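Local atomic coordinates of TetR transcriptional regulator (Chloroflexus aurantiacus, PDB entry 3QBM), a protein that probably binds DNA through a helix-turn-helix motif and regulates transcription as a member of the TetR family. Residues Val66-Leu74 with Ala86-Arg97; Gly146-Leu157 with Tyr191-Ala199. All coordinates share one frame; numbering follows the deposited sequence. Where two conformers were deposited one is given.

Contact 1 (Val66-Leu74 with Ala86-Arg97); sequences VRERFAVGL and AFLDVFRSYAER
The guanidinium of Arg69 has Arg97 stacked flat on one face, with planes 10° apart and centres 3.7 Å apart; over the opposite face Tyr94 presents the CD1-CE1 edge of its ring, not its face. Near the guanidinium plane, NH1 and NH2 of Arg69 both donate to the backbone O of Arg97, a two-nitrogen, end-on grip in which NH2 to O is the shorter bond at 2.7 Å. NH2 also reaches Ser93 OG at 2.8 Å, tilted somewhat out of the plane; that hydroxyl donates in turn to Val90 O, and Arg69 NE donates a hydrogen bond to a water. The bend at chi2 (86°) of Arg69 turns the chain out of its extended course toward Arg97. With an alanine here, Arg97 O would probably lose both its side-chain donors and the Arg97 guanidinium the flat surface it rests on.

Phe70 carries the apolar half. Val90 CG1 sits over one face of its ring, 3.6 Å from the centroid, and Phe87 forms an offset stack with it, planes at 29°. The Phe70 edge is turned to the face of Phe91 in an offset edge-to-face pair, Phe70 CZ to Phe91 CE2 at 3.6 Å. Trp131 of helix 118-144 meets all three phenylalanines. Val90 is a knob in the hole made by Arg69, Phe70, Gly73 and Leu74, and side-chain-free Gly73 lets Val90 CG2 come to 4.0 Å from its CA. Knob-into-hole packing and an aromatic cluster join helix 51-74 to helix 80-92, short-segment axes 9.0 Å apart at closest approach, within the all-helical fold of TetR-family regulators.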
loop_
_atom_site.group_PDB
_atom_site.type_symbol
_atom_site.label_atom_id
_atom_site.label_comp_id
_atom_site.label_asym_id
_atom_site.label_seq_id
_atom_site.Cartn_x
_atom_site.Cartn_y
_atom_site.Cartn_z
ATOM N N VAL A 66 -16.845 0.093 2.164
ATOM C CA VAL A 66 -16.018 -1.104 2.000
ATOM C C VAL A 66 -16.716 -2.334 2.640
ATOM O O VAL A 66 -16.803 -3.381 2.016
ATOM C CB VAL A 66 -14.605 -0.841 2.569
ATOM C CG1 VAL A 66 -13.820 -2.111 2.719
ATOM C CG2 VAL A 66 -13.846 0.159 1.662
ATOM N N ARG A 67 -17.244 -2.161 3.847
ATOM C CA ARG A 67 -17.927 -3.209 4.603
ATOM C C ARG A 67 -19.125 -3.760 3.818
ATOM O O ARG A 67 -19.272 -4.975 3.738
ATOM C CB ARG A 67 -18.373 -2.673 5.973
ATOM C CG ARG A 67 -18.933 -3.675 6.956
ATOM C CD ARG A 67 -19.202 -3.044 8.322
ATOM N NE ARG A 67 -17.957 -2.517 8.901
ATOM C CZ ARG A 67 -17.679 -1.229 9.161
ATOM N NH1 ARG A 67 -18.561 -0.258 8.957
ATOM N NH2 ARG A 67 -16.493 -0.905 9.669
ATOM N N GLU A 68 -19.965 -2.872 3.265
ATOM C CA GLU A 68 -21.147 -3.261 2.446
ATOM C C GLU A 68 -20.741 -4.105 1.220
ATOM O O GLU A 68 -21.398 -5.082 0.849
ATOM C CB GLU A 68 -21.912 -2.006 1.942
ATOM C CG GLU A 68 -22.692 -1.226 3.020
ATOM C CD GLU A 68 -23.262 0.157 2.569
ATOM O OE1 GLU A 68 -22.948 0.676 1.463
ATOM O OE2 GLU A 68 -24.027 0.740 3.372
ATOM N N ARG A 69 -19.676 -3.666 0.576
ATOM C CA ARG A 69 -19.115 -4.284 -0.609
ATOM C C ARG A 69 -18.601 -5.730 -0.293
ATOM O O ARG A 69 -18.848 -6.690 -1.056
ATOM C CB ARG A 69 -18.008 -3.344 -1.080
ATOM C CG ARG A 69 -17.300 -3.634 -2.359
ATOM C CD ARG A 69 -17.983 -3.083 -3.584
ATOM N NE ARG A 69 -17.229 -3.565 -4.744
ATOM C CZ ARG A 69 -16.496 -2.809 -5.543
ATOM N NH1 ARG A 69 -16.487 -1.490 -5.383
ATOM N NH2 ARG A 69 -15.829 -3.365 -6.553
ATOM N N PHE A 70 -17.897 -5.904 0.826
ATOM C CA PHE A 70 -17.529 -7.267 1.249
ATOM C C PHE A 70 -18.735 -8.090 1.650
ATOM O O PHE A 70 -18.826 -9.267 1.355
ATOM C CB PHE A 70 -16.497 -7.250 2.368
ATOM C CG PHE A 70 -15.113 -7.000 1.864
ATOM C CD1 PHE A 70 -14.389 -8.022 1.252
ATOM C CD2 PHE A 70 -14.555 -5.745 1.914
ATOM C CE1 PHE A 70 -13.153 -7.807 0.759
ATOM C CE2 PHE A 70 -13.292 -5.524 1.411
ATOM C CZ PHE A 70 -12.593 -6.544 0.829
ATOM N N ALA A 71 -19.678 -7.456 2.308
ATOM C CA ALA A 71 -20.885 -8.137 2.734
ATOM C C ALA A 71 -21.641 -8.798 1.570
ATOM O O ALA A 71 -22.052 -9.937 1.691
ATOM C CB ALA A 71 -21.791 -7.153 3.488
ATOM N N VAL A 72 -21.800 -8.082 0.456
ATOM C CA VAL A 72 -22.517 -8.558 -0.713
ATOM C C VAL A 72 -21.635 -9.617 -1.415
ATOM O O VAL A 72 -22.108 -10.703 -1.782
ATOM C CB VAL A 72 -22.882 -7.378 -1.663
ATOM C CG1 VAL A 72 -23.498 -7.881 -2.990
ATOM C CG2 VAL A 72 -23.844 -6.392 -0.964
ATOM N N GLY A 73 -20.347 -9.305 -1.557
ATOM C CA GLY A 73 -19.404 -10.232 -2.168
ATOM C C GLY A 73 -19.300 -11.592 -1.502
ATOM O O GLY A 73 -19.135 -12.606 -2.197
ATOM N N LEU A 74 -19.434 -11.637 -0.175
ATOM C CA LEU A 74 -19.220 -12.874 0.573
ATOM C C LEU A 74 -20.494 -13.651 0.854
ATOM O O LEU A 74 -20.440 -14.821 1.258
ATOM C CB LEU A 74 -18.457 -12.609 1.878
ATOM C CG LEU A 74 -16.925 -12.689 1.766
ATOM C CD1 LEU A 74 -16.379 -11.883 0.637
ATOM C CD2 LEU A 74 -16.274 -12.326 3.093
ATOM N N ALA A 86 -13.970 -15.542 -2.531
ATOM C CA ALA A 86 -14.834 -14.407 -2.881
ATOM C C ALA A 86 -14.293 -13.142 -2.232
ATOM O O ALA A 86 -14.451 -12.046 -2.768
ATOM C CB ALA A 86 -16.280 -14.671 -2.456
ATOM N N PHE A 87 -13.647 -13.283 -1.072
ATOM C CA PHE A 87 -12.938 -12.135 -0.449
ATOM C C PHE A 87 -11.827 -11.600 -1.379
ATOM O O PHE A 87 -11.706 -10.379 -1.584
ATOM C CB PHE A 87 -12.389 -12.563 0.907
ATOM C CG PHE A 87 -11.767 -11.466 1.707
ATOM C CD1 PHE A 87 -10.417 -11.147 1.541
ATOM C CD2 PHE A 87 -12.508 -10.769 2.642
ATOM C CE1 PHE A 87 -9.808 -10.139 2.298
ATOM C CE2 PHE A 87 -11.892 -9.742 3.408
ATOM C CZ PHE A 87 -10.561 -9.449 3.234
ATOM N N LEU A 88 -11.055 -12.504 -1.976
ATOM C CA LEU A 88 -10.081 -12.137 -2.996
ATOM C C LEU A 88 -10.781 -11.470 -4.184
ATOM O O LEU A 88 -10.301 -10.438 -4.694
ATOM C CB LEU A 88 -9.276 -13.344 -3.508
ATOM C CG LEU A 88 -8.702 -14.354 -2.525
ATOM C CD1 LEU A 88 -8.013 -15.518 -3.230
ATOM C CD2 LEU A 88 -7.737 -13.662 -1.558
ATOM N N ASP A 89 -11.923 -12.021 -4.602
ATOM C CA ASP A 89 -12.622 -11.523 -5.759
ATOM C C ASP A 89 -13.110 -10.081 -5.555
ATOM O O ASP A 89 -13.118 -9.294 -6.492
ATOM C CB ASP A 89 -13.789 -12.410 -6.145
ATOM C CG ASP A 89 -14.364 -12.007 -7.456
ATOM O OD1 ASP A 89 -13.615 -12.035 -8.447
ATOM O OD2 ASP A 89 -15.522 -11.584 -7.486
ATOM N N VAL A 90 -13.497 -9.736 -4.328
ATOM C CA VAL A 90 -13.875 -8.357 -4.029
ATOM C C VAL A 90 -12.689 -7.438 -4.384
ATOM O O VAL A 90 -12.862 -6.442 -5.088
ATOM C CB VAL A 90 -14.306 -8.181 -2.532
ATOM C CG1 VAL A 90 -14.508 -6.703 -2.189
ATOM C CG2 VAL A 90 -15.594 -8.975 -2.252
ATOM N N PHE A 91 -11.486 -7.748 -3.872
ATOM C CA PHE A 91 -10.306 -6.948 -4.186
ATOM C C PHE A 91 -10.004 -6.911 -5.691
ATOM O O PHE A 91 -9.692 -5.846 -6.243
ATOM C CB PHE A 91 -9.098 -7.479 -3.423
ATOM C CG PHE A 91 -9.010 -6.982 -2.017
ATOM C CD1 PHE A 91 -8.618 -5.682 -1.774
ATOM C CD2 PHE A 91 -9.274 -7.801 -0.946
ATOM C CE1 PHE A 91 -8.485 -5.216 -0.497
ATOM C CE2 PHE A 91 -9.107 -7.330 0.339
ATOM C CZ PHE A 91 -8.748 -6.048 0.560
ATOM N N ARG A 92 -10.098 -8.056 -6.344
ATOM C CA ARG A 92 -9.889 -8.119 -7.768
ATOM C C ARG A 92 -10.817 -7.163 -8.525
ATOM O O ARG A 92 -10.384 -6.489 -9.497
ATOM C CB ARG A 92 -10.048 -9.557 -8.285
ATOM C CG ARG A 92 -9.749 -9.648 -9.754
ATOM C CD ARG A 92 -9.635 -11.040 -10.272
ATOM N NE ARG A 92 -10.876 -11.772 -10.162
ATOM C CZ ARG A 92 -11.141 -12.928 -10.786
ATOM N NH1 ARG A 92 -10.299 -13.475 -11.655
ATOM N NH2 ARG A 92 -12.312 -13.504 -10.595
ATOM N N SER A 93 -12.062 -7.061 -8.056
ATOM C CA SER A 93 -13.058 -6.186 -8.715
ATOM C C SER A 93 -12.742 -4.699 -8.616
ATOM O O SER A 93 -13.359 -3.874 -9.335
ATOM C CB SER A 93 -14.467 -6.465 -8.186
ATOM O OG SER A 93 -14.661 -5.863 -6.914
ATOM N N TYR A 94 -11.827 -4.334 -7.703
ATOM C CA TYR A 94 -11.349 -2.944 -7.602
ATOM C C TYR A 94 -10.649 -2.445 -8.866
ATOM O O TYR A 94 -10.553 -1.233 -9.023
ATOM C CB TYR A 94 -10.396 -2.740 -6.421
ATOM C CG TYR A 94 -11.028 -2.833 -5.054
ATOM C CD1 TYR A 94 -12.351 -3.228 -4.882
ATOM C CD2 TYR A 94 -10.269 -2.608 -3.915
ATOM C CE1 TYR A 94 -12.891 -3.336 -3.621
ATOM C CE2 TYR A 94 -10.827 -2.685 -2.659
ATOM C CZ TYR A 94 -12.130 -3.056 -2.524
ATOM O OH TYR A 94 -12.677 -3.156 -1.264
ATOM N N ALA A 95 -10.182 -3.362 -9.728
ATOM C CA ALA A 95 -9.477 -2.999 -10.970
ATOM C C ALA A 95 -10.263 -2.010 -11.815
ATOM O O ALA A 95 -9.692 -1.068 -12.341
ATOM C CB ALA A 95 -9.163 -4.230 -11.805
ATOM N N GLU A 96 -11.561 -2.248 -11.952
ATOM C CA GLU A 96 -12.435 -1.359 -12.726
ATOM C C GLU A 96 -13.400 -0.532 -11.863
ATOM O O GLU A 96 -13.950 0.450 -12.341
ATOM C CB GLU A 96 -13.221 -2.198 -13.738
ATOM C CG GLU A 96 -12.382 -2.770 -14.891
ATOM N N ARG A 97 -13.590 -0.931 -10.598
ATOM C CA ARG A 97 -14.556 -0.314 -9.696
ATOM C C ARG A 97 -14.068 -0.345 -8.226
ATOM O O ARG A 97 -14.439 -1.235 -7.439
ATOM C CB ARG A 97 -15.911 -1.038 -9.863
ATOM C CG ARG A 97 -17.022 -0.395 -9.092
ATOM C CD ARG A 97 -18.379 -0.913 -9.528
ATOM N NE ARG A 97 -18.544 -2.342 -9.272
ATOM C CZ ARG A 97 -19.138 -2.882 -8.204
ATOM N NH1 ARG A 97 -19.637 -2.129 -7.226
ATOM N NH2 ARG A 97 -19.228 -4.212 -8.114
HETATM O O HOH W 1 -17.406 -6.320 -5.053
#

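Contact 2 (Gly146-Leu157 with Tyr191-Ala199); sequences GEIRPEVDADRL and YITQQVRLA
Two backbone hydrogen bonds, made by Glu147 and Arg149 on either side of Ile148, tie residues 146-157 to the chain end. Leu198 N donates to Glu147 O at 2.8 Å, almost straight at 176° though from above the carbonyl plane; Arg149 N meets Val196 O at 2.9 Å, nearly in line with the C=O. They bracket the single beta bridge of Ile148 with Arg197, whose CA atoms are 4.6 Å apart. One water extends the link, accepting from Arg149 NE and donating to the carbonyls of Gln194 and Arg197. Farther out, Leu198 CD1 sits over one face of the Arg149 guanidinium, toward its rim, 4.0 Å from Arg149 CZ.

On the inner side Val196 CG1 collects the apolar groups: Ile148 CG2 runs alongside it at 3.8 Å, and Val152 CG2 and Leu157 CD2 close in. With CG anti to the backbone N (chi1 178°), Leu157 sends CD1 to Ile192 CG1 and the Tyr191 ring edge, 4.1 Å from Tyr191 CE2. A Schellman motif at Gly146, a type I turn from Arg149 to Val152 and the N-cap Asp153 make this an interhelical connection, pinned by an isolated beta bridge to the C-terminal tail of an all-helical domain.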
loop_
_atom_site.group_PDB
_atom_site.type_symbol
_atom_site.label_atom_id
_atom_site.label_comp_id
_atom_site.label_asym_id
_atom_site.label_seq_id
_atom_site.Cartn_x
_atom_site.Cartn_y
_atom_site.Cartn_z
ATOM N N GLY A 146 -14.662 -30.035 7.882
ATOM C CA GLY A 146 -13.792 -30.882 7.075
ATOM C C GLY A 146 -13.505 -30.302 5.700
ATOM O O GLY A 146 -13.078 -31.014 4.795
ATOM N N GLU A 147 -13.740 -29.009 5.546
ATOM C CA GLU A 147 -13.489 -28.306 4.280
ATOM C C GLU A 147 -12.100 -27.697 4.235
ATOM O O GLU A 147 -11.556 -27.459 3.157
ATOM C CB GLU A 147 -14.521 -27.204 4.065
ATOM C CG GLU A 147 -15.918 -27.715 3.912
ATOM C CD GLU A 147 -16.944 -26.620 3.823
ATOM O OE1 GLU A 147 -16.647 -25.475 4.093
ATOM O OE2 GLU A 147 -18.082 -26.926 3.517
ATOM N N ILE A 148 -11.523 -27.442 5.394
ATOM C CA ILE A 148 -10.232 -26.778 5.514
ATOM C C ILE A 148 -9.323 -27.620 6.415
ATOM O O ILE A 148 -9.774 -28.142 7.436
ATOM C CB ILE A 148 -10.397 -25.344 6.059
ATOM C CG1 ILE A 148 -11.029 -24.470 4.964
ATOM C CG2 ILE A 148 -9.005 -24.724 6.492
ATOM C CD1 ILE A 148 -11.270 -23.006 5.355
ATOM N N ARG A 149 -8.064 -27.762 6.027
ATOM C CA ARG A 149 -7.104 -28.547 6.822
ATOM C C ARG A 149 -6.987 -27.985 8.233
ATOM O O ARG A 149 -6.833 -26.781 8.424
ATOM C CB ARG A 149 -5.714 -28.572 6.157
ATOM C CG ARG A 149 -5.682 -29.208 4.832
ATOM C CD ARG A 149 -4.280 -29.393 4.228
ATOM N NE ARG A 149 -4.416 -30.162 2.989
ATOM C CZ ARG A 149 -4.386 -31.499 2.888
ATOM N NH1 ARG A 149 -4.145 -32.266 3.947
ATOM N NH2 ARG A 149 -4.575 -32.077 1.699
ATOM N N PRO A 150 -7.060 -28.854 9.262
ATOM C CA PRO A 150 -6.953 -28.329 10.631
ATOM C C PRO A 150 -5.669 -27.581 10.971
ATOM O O PRO A 150 -5.669 -26.752 11.892
ATOM C CB PRO A 150 -7.077 -29.577 11.528
ATOM C CG PRO A 150 -7.304 -30.706 10.672
ATOM C CD PRO A 150 -7.280 -30.314 9.213
ATOM N N GLU A 151 -4.612 -27.825 10.197
ATOM C CA GLU A 151 -3.304 -27.233 10.478
ATOM C C GLU A 151 -3.201 -25.793 9.990
ATOM O O GLU A 151 -2.223 -25.121 10.308
ATOM C CB GLU A 151 -2.188 -28.068 9.841
ATOM C CG GLU A 151 -2.137 -29.513 10.392
ATOM C CD GLU A 151 -3.132 -30.458 9.722
ATOM O OE1 GLU A 151 -3.522 -30.184 8.562
ATOM O OE2 GLU A 151 -3.500 -31.472 10.339
ATOM N N VAL A 152 -4.214 -25.321 9.252
ATOM C CA VAL A 152 -4.199 -23.976 8.715
ATOM C C VAL A 152 -4.248 -22.927 9.811
ATOM O O VAL A 152 -5.125 -22.951 10.665
ATOM C CB VAL A 152 -5.326 -23.769 7.674
ATOM C CG1 VAL A 152 -5.426 -22.266 7.225
ATOM C CG2 VAL A 152 -5.110 -24.729 6.509
ATOM N N ASP A 153 -3.263 -22.031 9.805
ATOM C CA ASP A 153 -3.228 -20.895 10.741
ATOM C C ASP A 153 -4.042 -19.754 10.109
ATOM O O ASP A 153 -3.611 -19.154 9.114
ATOM C CB ASP A 153 -1.781 -20.467 10.974
ATOM C CG ASP A 153 -1.649 -19.394 12.002
ATOM O OD1 ASP A 153 -2.425 -18.394 11.977
ATOM O OD2 ASP A 153 -0.742 -19.562 12.861
ATOM N N ALA A 154 -5.204 -19.492 10.698
ATOM C CA ALA A 154 -6.192 -18.556 10.161
ATOM C C ALA A 154 -5.660 -17.146 10.052
ATOM O O ALA A 154 -5.806 -16.524 9.026
ATOM C CB ALA A 154 -7.466 -18.570 10.993
ATOM N N ASP A 155 -5.059 -16.636 11.109
ATOM C CA ASP A 155 -4.574 -15.270 11.052
ATOM C C ASP A 155 -3.401 -15.099 10.111
ATOM O O ASP A 155 -3.292 -14.032 9.486
ATOM C CB ASP A 155 -4.200 -14.726 12.418
ATOM C CG ASP A 155 -4.114 -13.185 12.409
ATOM O OD1 ASP A 155 -5.131 -12.534 12.084
ATOM O OD2 ASP A 155 -3.049 -12.630 12.716
ATOM N N ARG A 156 -2.539 -16.123 9.980
ATOM C CA ARG A 156 -1.433 -16.089 9.002
ATOM C C ARG A 156 -2.023 -15.963 7.607
ATOM O O ARG A 156 -1.588 -15.130 6.790
ATOM C CB ARG A 156 -0.543 -17.346 9.036
ATOM C CG ARG A 156 0.492 -17.371 10.140
ATOM C CD ARG A 156 1.588 -18.430 9.902
ATOM N NE ARG A 156 2.571 -18.355 10.982
ATOM C CZ ARG A 156 3.701 -19.048 11.040
ATOM N NH1 ARG A 156 4.016 -19.912 10.085
ATOM N NH2 ARG A 156 4.504 -18.873 12.071
ATOM N N LEU A 157 -3.036 -16.775 7.325
ATOM C CA LEU A 157 -3.695 -16.726 6.006
ATOM C C LEU A 157 -4.315 -15.344 5.774
ATOM O O LEU A 157 -4.179 -14.740 4.687
ATOM C CB LEU A 157 -4.733 -17.839 5.895
ATOM C CG LEU A 157 -5.547 -17.903 4.593
ATOM C CD1 LEU A 157 -4.560 -18.091 3.412
ATOM C CD2 LEU A 157 -6.665 -18.991 4.618
ATOM N N TYR A 191 -3.376 -21.276 -4.467
ATOM C CA TYR A 191 -2.727 -21.694 -3.218
ATOM C C TYR A 191 -3.757 -22.225 -2.209
ATOM O O TYR A 191 -3.587 -23.303 -1.635
ATOM C CB TYR A 191 -1.939 -20.531 -2.621
ATOM C CG TYR A 191 -1.587 -20.708 -1.175
ATOM C CD1 TYR A 191 -0.632 -21.667 -0.777
ATOM C CD2 TYR A 191 -2.154 -19.889 -0.173
ATOM C CE1 TYR A 191 -0.293 -21.814 0.579
ATOM C CE2 TYR A 191 -1.813 -20.039 1.161
ATOM C CZ TYR A 191 -0.885 -21.009 1.529
ATOM O OH TYR A 191 -0.531 -21.159 2.860
ATOM N N ILE A 192 -4.837 -21.478 -2.031
ATOM C CA ILE A 192 -5.914 -21.869 -1.098
ATOM C C ILE A 192 -6.592 -23.168 -1.555
ATOM O O ILE A 192 -6.798 -24.107 -0.774
ATOM C CB ILE A 192 -6.900 -20.702 -0.901
ATOM C CG1 ILE A 192 -6.243 -19.572 -0.128
ATOM C CG2 ILE A 192 -8.155 -21.169 -0.158
ATOM C CD1 ILE A 192 -7.030 -18.273 -0.249
ATOM N N THR A 193 -6.897 -23.280 -2.834
ATOM C CA THR A 193 -7.539 -24.498 -3.326
ATOM C C THR A 193 -6.635 -25.741 -3.206
ATOM O O THR A 193 -7.102 -26.851 -2.869
ATOM C CB THR A 193 -7.923 -24.309 -4.795
ATOM O OG1 THR A 193 -8.846 -23.224 -4.880
ATOM C CG2 THR A 193 -8.550 -25.579 -5.376
ATOM N N GLN A 194 -5.333 -25.546 -3.416
ATOM C CA GLN A 194 -4.385 -26.653 -3.419
ATOM C C GLN A 194 -3.887 -27.051 -2.035
ATOM O O GLN A 194 -3.693 -28.232 -1.768
ATOM C CB GLN A 194 -3.171 -26.338 -4.321
ATOM C CG GLN A 194 -3.516 -26.274 -5.797
ATOM C CD GLN A 194 -2.315 -26.018 -6.687
ATOM O OE1 GLN A 194 -1.235 -25.644 -6.216
ATOM N NE2 GLN A 194 -2.504 -26.198 -7.994
ATOM N N GLN A 195 -3.682 -26.066 -1.157
ATOM C CA GLN A 195 -3.059 -26.305 0.140
ATOM C C GLN A 195 -3.877 -26.049 1.400
ATOM O O GLN A 195 -3.495 -26.508 2.447
ATOM C CB GLN A 195 -1.757 -25.484 0.244
ATOM C CG GLN A 195 -0.784 -25.736 -0.914
ATOM C CD GLN A 195 0.616 -25.186 -0.668
ATOM O OE1 GLN A 195 1.156 -25.312 0.433
ATOM N NE2 GLN A 195 1.231 -24.630 -1.704
ATOM N N VAL A 196 -4.965 -25.293 1.308
ATOM C CA VAL A 196 -5.809 -24.986 2.453
ATOM C C VAL A 196 -7.076 -25.846 2.443
ATOM O O VAL A 196 -7.480 -26.383 3.504
ATOM C CB VAL A 196 -6.118 -23.501 2.486
ATOM C CG1 VAL A 196 -7.235 -23.143 3.504
ATOM C CG2 VAL A 196 -4.833 -22.702 2.811
ATOM N N ARG A 197 -7.677 -26.011 1.260
ATOM C CA ARG A 197 -8.881 -26.791 1.093
ATOM C C ARG A 197 -8.575 -28.266 1.321
ATOM O O ARG A 197 -7.624 -28.810 0.757
ATOM C CB ARG A 197 -9.423 -26.618 -0.323
ATOM C CG ARG A 197 -10.775 -27.253 -0.616
ATOM C CD ARG A 197 -11.319 -26.750 -1.941
ATOM N NE ARG A 197 -12.662 -27.276 -2.188
ATOM C CZ ARG A 197 -13.685 -26.580 -2.700
ATOM N NH1 ARG A 197 -13.540 -25.317 -3.071
ATOM N NH2 ARG A 197 -14.871 -27.159 -2.824
ATOM N N LEU A 198 -9.435 -28.920 2.075
ATOM C CA LEU A 198 -9.267 -30.336 2.358
ATOM C C LEU A 198 -10.221 -31.138 1.524
ATOM O O LEU A 198 -9.819 -32.141 0.938
ATOM C CB LEU A 198 -9.496 -30.616 3.844
ATOM C CG LEU A 198 -9.403 -32.069 4.339
ATOM C CD1 LEU A 198 -8.088 -32.630 3.959
ATOM C CD2 LEU A 198 -9.652 -32.125 5.880
ATOM N N ALA A 199 -11.496 -30.762 1.544
ATOM C CA ALA A 199 -12.533 -31.439 0.762
ATOM C C ALA A 199 -13.660 -30.456 0.474
ATOM O O ALA A 199 -13.624 -29.335 0.957
ATOM C CB ALA A 199 -13.053 -32.661 1.474
ATOM O OXT ALA A 199 -14.598 -30.770 -0.250
HETATM O O HOH W 2 -4.992 -29.223 0.367
#

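Overall arrangement
Contact 1 closes along the chain before contact 2 opens, and their centres lie about 21 Å apart. They nevertheless touch by packing, Leu88 CD1 of helix 80-92 meeting Ile192 CD1 of helix 179-196 at 4.2 Å. Ile161 of helix 154-175 packs against Phe87 and Leu88 from contact 1 and Ile192 from contact 2. Contact 1 is the more central, its centre about 9 Å from the centre of the chain, against about 24 Å for that of contact 2. Both are away from the magnesium site of Ile111 and Asp114, although the Tyr94 side chain is about 12 Å from a bound magnesium ion. Contact 2 reaches the second subunit, where Tyr191 meets His187 of that chain edge-to-face.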